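Local coordinates for protein GDP-L-fucose synthase (Campylobacter jejuni subsp. jejuni serotype O:2, PDB 7CXT) that probably reduces the C4 keto group of a GDP-linked 4-keto sugar with NADPH, as a member of the fucose synthase subfamily of NAD(P)-dependent epimerases/dehydratases, at residues A[167-172]-A[242-247]. Sequence-based numbering, arbitrary orientation.
Sequences NLYGTK and FIHSDD. With NDP (NADPH dihydro-nicotinamide-adenine-dinucleotide phosphate), chain C.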
ATOM      1  N   ASN A 167      13.548  14.198   7.886  1.00 29.78           N
ATOM      2  CA  ASN A 167      13.669  14.236   9.343  1.00 26.30           C
ATOM      3  C   ASN A 167      12.980  15.480   9.871  1.00 27.58           C
ATOM      4  O   ASN A 167      13.215  16.584   9.373  1.00 25.09           O
ATOM      5  CB  ASN A 167      15.126  14.248   9.821  1.00 17.77           C
ATOM      6  CG  ASN A 167      15.873  12.991   9.457  1.00 23.22           C
ATOM      7  OD1 ASN A 167      16.613  12.954   8.463  1.00 30.57           O
ATOM      8  ND2 ASN A 167      15.689  11.956  10.245  1.00 18.46           N
ATOM      9  N   LEU A 168      12.142  15.298  10.880  1.00 24.47           N
ATOM     10  CA  LEU A 168      11.423  16.382  11.525  1.00 23.51           C
ATOM     11  C   LEU A 168      12.095  16.738  12.844  1.00 24.51           C
ATOM     12  O   LEU A 168      12.632  15.879  13.544  1.00 24.83           O
ATOM     13  CB  LEU A 168       9.968  15.981  11.789  1.00 24.10           C
ATOM     14  CG  LEU A 168       8.770  16.914  11.602  1.00 28.36           C
ATOM     15  CD1 LEU A 168       7.691  16.571  12.632  1.00 29.88           C
ATOM     16  CD2 LEU A 168       9.112  18.396  11.617  1.00 24.61           C
ATOM     17  N   TYR A 169      12.043  18.018  13.185  1.00 23.74           N
ATOM     18  CA  TYR A 169      12.344  18.470  14.532  1.00 23.34           C
ATOM     19  C   TYR A 169      11.513  19.722  14.751  1.00 26.21           C
ATOM     20  O   TYR A 169      10.906  20.257  13.819  1.00 36.13           O
ATOM     21  CB  TYR A 169      13.849  18.728  14.738  1.00 18.65           C
ATOM     22  CG  TYR A 169      14.369  19.974  14.061  1.00 18.75           C
ATOM     23  CD1 TYR A 169      14.528  20.028  12.685  1.00 22.24           C
ATOM     24  CD2 TYR A 169      14.725  21.100  14.805  1.00 20.93           C
ATOM     25  CE1 TYR A 169      15.018  21.161  12.059  1.00 19.34           C
ATOM     26  CE2 TYR A 169      15.211  22.239  14.182  1.00 19.17           C
ATOM     27  CZ  TYR A 169      15.348  22.268  12.818  1.00 20.07           C
ATOM     28  OH  TYR A 169      15.812  23.407  12.214  1.00 22.26           O
ATOM     29  N   GLY A 170      11.459  20.183  15.983  1.00 25.31           N
ATOM     30  CA  GLY A 170      10.610  21.339  16.191  1.00 26.57           C
ATOM     31  C   GLY A 170      10.815  21.928  17.557  1.00 26.09           C
ATOM     32  O   GLY A 170      11.517  21.368  18.403  1.00 30.75           O
ATOM     33  N   THR A 171      10.166  23.073  17.763  1.00 28.63           N
ATOM     34  CA  THR A 171      10.344  23.779  19.018  1.00 38.06           C
ATOM     35  C   THR A 171       9.865  22.923  20.182  1.00 38.78           C
ATOM     36  O   THR A 171      10.511  22.889  21.233  1.00 39.13           O
ATOM     37  CB  THR A 171       9.613  25.126  18.975  1.00 35.69           C
ATOM     38  OG1 THR A 171      10.194  25.950  17.961  1.00 30.25           O
ATOM     39  CG2 THR A 171       9.717  25.846  20.307  1.00 33.19           C
ATOM     40  N   LYS A 172       8.794  22.148  19.975  1.00 40.26           N
ATOM     41  CA  LYS A 172       8.245  21.298  21.030  1.00 42.02           C
ATOM     42  C   LYS A 172       8.200  19.832  20.608  1.00 46.05           C
ATOM     43  O   LYS A 172       7.136  19.204  20.638  1.00 54.39           O
ATOM     44  CB  LYS A 172       6.835  21.764  21.419  1.00 44.73           C
ATOM     45  CG  LYS A 172       6.703  23.261  21.649  1.00 43.05           C
ATOM     46  CD  LYS A 172       5.328  23.625  22.205  1.00 49.21           C
ATOM     47  CE  LYS A 172       5.074  25.128  22.119  1.00 53.61           C
ATOM     48  NZ  LYS A 172       6.147  25.943  22.752  1.00 58.47           N
ATOM     49  N   PHE A 242      16.838  17.961   7.420  1.00 22.77           N
ATOM     50  CA  PHE A 242      15.939  18.221   8.535  1.00 23.68           C
ATOM     51  C   PHE A 242      15.008  19.365   8.175  1.00 30.61           C
ATOM     52  O   PHE A 242      15.398  20.301   7.468  1.00 30.65           O
ATOM     53  CB  PHE A 242      16.716  18.598   9.804  1.00 20.23           C
ATOM     54  CG  PHE A 242      17.687  17.555  10.235  1.00 22.93           C
ATOM     55  CD1 PHE A 242      18.960  17.507   9.696  1.00 24.50           C
ATOM     56  CD2 PHE A 242      17.314  16.601  11.176  1.00 25.04           C
ATOM     57  CE1 PHE A 242      19.849  16.517  10.079  1.00 27.27           C
ATOM     58  CE2 PHE A 242      18.206  15.603  11.565  1.00 29.29           C
ATOM     59  CZ  PHE A 242      19.465  15.567  11.027  1.00 24.67           C
ATOM     60  N   ILE A 243      13.784  19.311   8.693  1.00 24.25           N
ATOM     61  CA  ILE A 243      12.863  20.432   8.551  1.00 23.76           C
ATOM     62  C   ILE A 243      12.267  20.757   9.911  1.00 22.25           C
ATOM     63  O   ILE A 243      11.801  19.861  10.618  1.00 23.83           O
ATOM     64  CB  ILE A 243      11.773  20.147   7.495  1.00 22.94           C
ATOM     65  CG1 ILE A 243      10.853  21.357   7.334  1.00 20.72           C
ATOM     66  CG2 ILE A 243      11.031  18.808   7.770  1.00 22.66           C
ATOM     67  CD1 ILE A 243       9.858  21.235   6.191  1.00 18.83           C
ATOM     68  N   HIS A 244      12.346  22.032  10.303  1.00 20.56           N
ATOM     69  CA  HIS A 244      11.705  22.488  11.532  1.00 21.75           C
ATOM     70  C   HIS A 244      10.186  22.419  11.387  1.00 18.18           C
ATOM     71  O   HIS A 244       9.634  22.735  10.333  1.00 22.61           O
ATOM     72  CB  HIS A 244      12.158  23.911  11.850  1.00 21.10           C
ATOM     73  CG  HIS A 244      11.777  24.394  13.217  1.00 21.14           C
ATOM     74  ND1 HIS A 244      10.512  24.853  13.521  1.00 25.58           N
ATOM     75  CD2 HIS A 244      12.507  24.524  14.352  1.00 20.82           C
ATOM     76  CE1 HIS A 244      10.476  25.240  14.784  1.00 25.06           C
ATOM     77  NE2 HIS A 244      11.672  25.045  15.313  1.00 26.63           N
ATOM     78  N   SER A 245       9.503  21.989  12.451  1.00 18.18           N
ATOM     79  CA  SER A 245       8.063  21.766  12.352  1.00 18.58           C
ATOM     80  C   SER A 245       7.269  23.050  12.111  1.00 18.12           C
ATOM     81  O   SER A 245       6.122  22.969  11.648  1.00 18.21           O
ATOM     82  CB  SER A 245       7.545  21.046  13.608  1.00 24.88           C
ATOM     83  OG  SER A 245       7.852  21.767  14.782  1.00 19.92           O
ATOM     84  N   ASP A 246       7.816  24.222  12.455  1.00 18.38           N
ATOM     85  CA  ASP A 246       7.179  25.472  12.040  1.00 21.49           C
ATOM     86  C   ASP A 246       7.183  25.618  10.517  1.00 21.46           C
ATOM     87  O   ASP A 246       6.210  26.111   9.930  1.00 18.34           O
ATOM     88  CB  ASP A 246       7.883  26.675  12.689  1.00 24.80           C
ATOM     89  CG  ASP A 246       7.452  26.928  14.136  1.00 27.45           C
ATOM     90  OD1 ASP A 246       6.490  26.303  14.624  1.00 24.16           O
ATOM     91  OD2 ASP A 246       8.088  27.782  14.790  1.00 23.46           O
ATOM     92  N   ASP A 247       8.284  25.214   9.855  1.00 26.96           N
ATOM     93  CA  ASP A 247       8.297  25.171   8.388  1.00 22.06           C
ATOM     94  C   ASP A 247       7.373  24.078   7.853  1.00 18.33           C
ATOM     95  O   ASP A 247       6.720  24.255   6.816  1.00 19.40           O
ATOM     96  CB  ASP A 247       9.726  24.952   7.874  1.00 18.21           C
ATOM     97  CG  ASP A 247      10.493  26.257   7.689  1.00 23.82           C
ATOM     98  OD1 ASP A 247       9.878  27.294   7.334  1.00 18.61           O
ATOM     99  OD2 ASP A 247      11.728  26.234   7.882  1.00 28.01           O
TER
HETATM  100  PA  NDP C 401       4.689  11.585  16.059  1.00 30.14           P
HETATM  101  O1A NDP C 401       5.009  10.134  16.154  1.00 31.90           O
HETATM  102  O2A NDP C 401       5.567  12.620  16.709  1.00 23.25           O
HETATM  103  O5B NDP C 401       3.171  11.821  16.640  1.00 32.83           O
HETATM  104  C5B NDP C 401       2.360  10.917  15.976  1.00 23.06           C
HETATM  105  C4B NDP C 401       0.952  11.089  16.586  1.00 26.88           C
HETATM  106  O4B NDP C 401       0.070  10.090  16.083  1.00 29.69           O
HETATM  107  C3B NDP C 401       1.076  10.925  18.125  1.00 23.39           C
HETATM  108  O3B NDP C 401       0.413  11.982  18.771  1.00 27.07           O
HETATM  109  C2B NDP C 401       0.302   9.599  18.367  1.00 25.02           C
HETATM  110  O2B NDP C 401      -0.421   9.599  19.465  1.00 24.34           O
HETATM  111  C1B NDP C 401      -0.688   9.650  17.166  1.00 21.12           C
HETATM  112  N9A NDP C 401      -1.197   8.326  16.864  1.00 26.39           N
HETATM  113  C8A NDP C 401      -0.474   7.172  16.464  1.00 19.61           C
HETATM  114  N7A NDP C 401      -1.255   6.113  16.271  1.00 27.21           N
HETATM  115  C5A NDP C 401      -2.571   6.596  16.572  1.00 17.59           C
HETATM  116  C6A NDP C 401      -3.831   5.978  16.562  1.00 20.88           C
HETATM  117  N6A NDP C 401      -4.001   4.639  16.230  1.00 19.19           N
HETATM  118  N1A NDP C 401      -4.943   6.668  16.875  1.00 19.64           N
HETATM  119  C2A NDP C 401      -4.750   7.992  17.217  1.00 17.35           C
HETATM  120  N3A NDP C 401      -3.641   8.719  17.272  1.00 17.35           N
HETATM  121  C4A NDP C 401      -2.533   7.968  16.940  1.00 17.21           C
HETATM  122  O3  NDP C 401       4.559  11.786  14.423  1.00 31.81           O
HETATM  123  PN  NDP C 401       5.374  13.057  13.857  1.00 30.76           P
HETATM  124  O1N NDP C 401       6.824  12.799  13.998  1.00 34.12           O
HETATM  125  O2N NDP C 401       4.753  14.421  14.071  1.00 22.68           O
HETATM  126  O5D NDP C 401       5.226  12.858  12.120  1.00 28.86           O
HETATM  127  C5D NDP C 401       3.973  13.186  11.676  1.00 21.94           C
HETATM  128  C4D NDP C 401       3.934  12.860  10.189  1.00 26.43           C
HETATM  129  O4D NDP C 401       5.214  13.221   9.593  1.00 27.34           O
HETATM  130  C3D NDP C 401       3.806  11.299  10.005  1.00 24.27           C
HETATM  131  O3D NDP C 401       3.065  11.050   8.864  1.00 21.02           O
HETATM  132  C2D NDP C 401       5.265  10.865   9.793  1.00 16.37           C
HETATM  133  O2D NDP C 401       5.400   9.704   9.015  1.00 16.87           O
HETATM  134  C1D NDP C 401       5.754  12.065   8.959  1.00 29.04           C
HETATM  135  N1N NDP C 401       7.213  12.113   8.998  1.00 32.25           N
HETATM  136  C2N NDP C 401       7.906  12.482  10.156  1.00 31.32           C
HETATM  137  C3N NDP C 401       9.264  12.235  10.228  1.00 39.82           C
HETATM  138  C7N NDP C 401      10.008  12.597  11.435  1.00 48.59           C
HETATM  139  O7N NDP C 401      11.251  12.576  11.518  1.00 37.86           O
HETATM  140  N7N NDP C 401       9.275  12.960  12.559  1.00 58.72           N
HETATM  141  C4N NDP C 401      10.005  11.587   9.132  1.00 34.61           C
HETATM  142  C5N NDP C 401       9.221  11.499   7.890  1.00 35.24           C
HETATM  143  C6N NDP C 401       7.914  11.755   7.861  1.00 32.75           C
HETATM  144  P2B NDP C 401       0.406   8.978  20.955  1.00 31.14           P
HETATM  145  O1X NDP C 401       1.390  10.087  21.130  1.00 38.74           O
HETATM  146  O2X NDP C 401      -0.801   8.948  21.899  1.00 33.77           O
HETATM  147  O3X NDP C 401       0.912   7.670  20.424  1.00 39.16           O
HETATM  148  O   HOH W   1       7.769  24.240  16.063  1.00 24.83           O
HETATM  149  O   HOH W   2       8.214  27.643  17.231  1.00 31.56           O
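Tyr169 and His244 meet as an offset T-shaped pair, planes at 84°, with the imidazole edge turned to the phenol face and His244 CA over that same ring, 3.9 Å from its centroid. With CG between the backbone N and the carbonyl carbon (chi1 73°), the tyrosine ring swings over the neighbouring strand. Gly170 CA covers one face of the imidazole, while Thr171 OG1 sits in plane at its edge and takes a weak bond from NE2. The other ring nitrogen, ND1, accepts from Asp246 N at 3.0 Å, so His244 N-caps helix 245-258, with the firm bond at ND1 and the weak one at NE2. Parallel strand pairing underlies this: Ile243 N gives to Asn167 O (2.9 Å) and Tyr169 N to Ile243 O (3.2 Å). One water links Thr171 N, Ser245 OG and, weakly, Asp246 OD1, which also bonds Asn25. In the NADPH pocket of this Rossmann-type fold, Leu168 N donates to the carboxamide O7N at 2.9 Å, 163° at the hydrogen, tying edge strand 167-169 to the nicotinamide. Leu168 and Ser245 face helix 17-28; Tyr169 packs on helices 182-197 and 333-345, and strand 239-244 continues the small mixed sheet to 283-284.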